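Side-chain contact in MFP2b (Ascaris suum, PDB 2BJR), which enhances polymerization of the major sperm protein (MSP) and so probably promotes the amoeboid motility of nematode sperm: residues 287-292 and 328-333. Residues are numbered along the deposited sequence; the frame is centred on the assembly and turned at random.
Sequences KPFPEA and ADIRNE
A type I beta turn, Ile-330 to Glu-333, at the end of strand 322-329 receives the ring of Phe-289, the first residue of the short helix 289-292 that follows N-cap Pro-288. Phe-289 CG lies anti to the backbone N (chi1 -176°), which carries the far end of the ring to the turn, where CE1 lies 3.5 Å from Ile-330 CD1. The ring tip also rests on the turn's backbone, Phe-289 CZ standing 3.6 Å from Ile-330 O. Ile-330 CG2 adds a second methyl at 3.9 Å from Phe-289 CZ, the two side chains passing each other in opposite directions. The aliphatic CG of Glu-333 meets Phe-289 CZ at 4.1 Å, while OE2 of Glu-333 is hydrogen-bonded to His-352 NE2. Just before the turn, Asp-329 OD1 accepts from the Asn-332 backbone N at 3.1 Å, an Asx motif, and Asp-329 OD2 takes Asn-332 ND2 at 2.7 Å, each donor above the carboxylate plane. The contact thus brings together helix 289-292 and the turn after strand 322-329, each following a strand of the same antiparallel sheet; Val-351 also packs on Phe-289, and Ile-330 touches Val-356 of strand 355-361, Ser-313 of strand 313-319 and Pro-302 of strand 300-302.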
loop_
_atom_site.group_PDB
_atom_site.type_symbol
_atom_site.label_atom_id
_atom_site.label_comp_id
_atom_site.label_asym_id
_atom_site.label_seq_id
_atom_site.Cartn_x
_atom_site.Cartn_y
_atom_site.Cartn_z
ATOM N N LYS A 287 -16.127 -1.748 -15.686
ATOM C CA LYS A 287 -17.595 -1.848 -15.809
ATOM C C LYS A 287 -18.229 -0.472 -15.832
ATOM O O LYS A 287 -17.718 0.447 -15.177
ATOM C CB LYS A 287 -18.178 -2.626 -14.632
ATOM C CG LYS A 287 -17.678 -4.049 -14.477
ATOM C CD LYS A 287 -18.124 -4.895 -15.724
ATOM C CE LYS A 287 -17.984 -6.387 -15.466
ATOM N NZ LYS A 287 -17.976 -7.150 -16.764
ATOM N N PRO A 288 -19.336 -0.305 -16.590
ATOM C CA PRO A 288 -20.066 0.956 -16.613
ATOM C C PRO A 288 -20.480 1.302 -15.217
ATOM O O PRO A 288 -20.810 0.416 -14.424
ATOM C CB PRO A 288 -21.286 0.672 -17.547
ATOM C CG PRO A 288 -20.814 -0.447 -18.452
ATOM C CD PRO A 288 -19.951 -1.297 -17.504
ATOM N N PHE A 289 -20.459 2.590 -14.931
ATOM C CA PHE A 289 -20.711 3.095 -13.601
ATOM C C PHE A 289 -22.016 2.516 -12.942
ATOM O O PHE A 289 -21.997 2.152 -11.771
ATOM C CB PHE A 289 -20.705 4.628 -13.617
ATOM C CG PHE A 289 -20.871 5.244 -12.267
ATOM C CD1 PHE A 289 -19.769 5.724 -11.555
ATOM C CD2 PHE A 289 -22.127 5.395 -11.692
ATOM C CE1 PHE A 289 -19.920 6.300 -10.319
ATOM C CE2 PHE A 289 -22.264 5.974 -10.421
ATOM C CZ PHE A 289 -21.153 6.401 -9.734
ATOM N N PRO A 290 -23.140 2.465 -13.646
ATOM C CA PRO A 290 -24.358 1.937 -13.014
ATOM C C PRO A 290 -24.270 0.480 -12.622
ATOM O O PRO A 290 -24.875 0.085 -11.640
ATOM C CB PRO A 290 -25.447 2.211 -14.063
ATOM C CG PRO A 290 -24.863 3.267 -14.947
ATOM C CD PRO A 290 -23.401 2.967 -15.006
ATOM N N GLU A 291 -23.499 -0.310 -13.361
ATOM C CA GLU A 291 -23.246 -1.682 -12.990
ATOM C C GLU A 291 -22.284 -1.764 -11.800
ATOM O O GLU A 291 -22.528 -2.489 -10.830
ATOM C CB GLU A 291 -22.737 -2.459 -14.206
ATOM C CG GLU A 291 -22.509 -3.924 -13.916
ATOM C CD GLU A 291 -21.953 -4.707 -15.094
ATOM O OE1 GLU A 291 -21.868 -4.172 -16.228
ATOM O OE2 GLU A 291 -21.589 -5.866 -14.851
ATOM N N ALA A 292 -21.219 -0.971 -11.858
ATOM C CA ALA A 292 -20.269 -0.885 -10.757
ATOM C C ALA A 292 -20.927 -0.532 -9.437
ATOM O O ALA A 292 -20.523 -1.005 -8.401
ATOM C CB ALA A 292 -19.147 0.143 -11.099
ATOM N N ALA A 328 -12.989 8.109 -9.081
ATOM C CA ALA A 328 -14.417 8.349 -8.777
ATOM C C ALA A 328 -14.714 7.896 -7.369
ATOM O O ALA A 328 -14.059 6.984 -6.824
ATOM C CB ALA A 328 -15.332 7.591 -9.754
ATOM N N ASP A 329 -15.709 8.572 -6.810
ATOM C CA ASP A 329 -16.375 8.189 -5.590
ATOM C C ASP A 329 -17.766 7.723 -6.017
ATOM O O ASP A 329 -18.611 8.538 -6.386
ATOM C CB ASP A 329 -16.488 9.408 -4.714
ATOM C CG ASP A 329 -17.152 9.116 -3.368
ATOM O OD1 ASP A 329 -17.920 8.153 -3.254
ATOM O OD2 ASP A 329 -16.875 9.803 -2.348
ATOM N N ILE A 330 -17.956 6.419 -6.003
ATOM C CA ILE A 330 -19.156 5.812 -6.542
ATOM C C ILE A 330 -20.351 6.219 -5.667
ATOM O O ILE A 330 -21.365 6.638 -6.180
ATOM C CB ILE A 330 -19.071 4.287 -6.542
ATOM C CG1 ILE A 330 -17.925 3.704 -7.412
ATOM C CG2 ILE A 330 -20.404 3.674 -6.996
ATOM C CD1 ILE A 330 -17.436 4.543 -8.545
ATOM N N ARG A 331 -20.210 6.103 -4.349
ATOM C CA ARG A 331 -21.361 6.342 -3.473
ATOM C C ARG A 331 -21.852 7.793 -3.608
ATOM O O ARG A 331 -23.053 8.070 -3.520
ATOM C CB ARG A 331 -21.030 6.007 -2.025
ATOM C CG ARG A 331 -21.068 4.536 -1.672
ATOM C CD ARG A 331 -20.758 4.301 -0.185
ATOM N NE ARG A 331 -20.768 2.895 0.205
ATOM C CZ ARG A 331 -21.864 2.162 0.440
ATOM N NH1 ARG A 331 -23.079 2.681 0.297
ATOM N NH2 ARG A 331 -21.735 0.885 0.802
ATOM N N ASN A 332 -20.941 8.721 -3.857
ATOM C CA ASN A 332 -21.263 10.136 -3.865
ATOM C C ASN A 332 -21.404 10.681 -5.296
ATOM O O ASN A 332 -21.522 11.882 -5.520
ATOM C CB ASN A 332 -20.229 10.887 -3.020
ATOM C CG ASN A 332 -20.254 10.453 -1.495
ATOM O OD1 ASN A 332 -21.350 10.256 -0.910
ATOM N ND2 ASN A 332 -19.066 10.350 -0.847
ATOM N N GLU A 333 -21.412 9.774 -6.279
ATOM C CA GLU A 333 -21.487 10.136 -7.683
ATOM C C GLU A 333 -20.616 11.336 -8.070
ATOM O O GLU A 333 -21.120 12.395 -8.489
ATOM C CB GLU A 333 -22.940 10.370 -8.092
ATOM C CG GLU A 333 -23.780 9.102 -8.014
ATOM C CD GLU A 333 -25.182 9.306 -8.579
ATOM O OE1 GLU A 333 -25.672 10.450 -8.476
ATOM O OE2 GLU A 333 -25.728 8.346 -9.202
#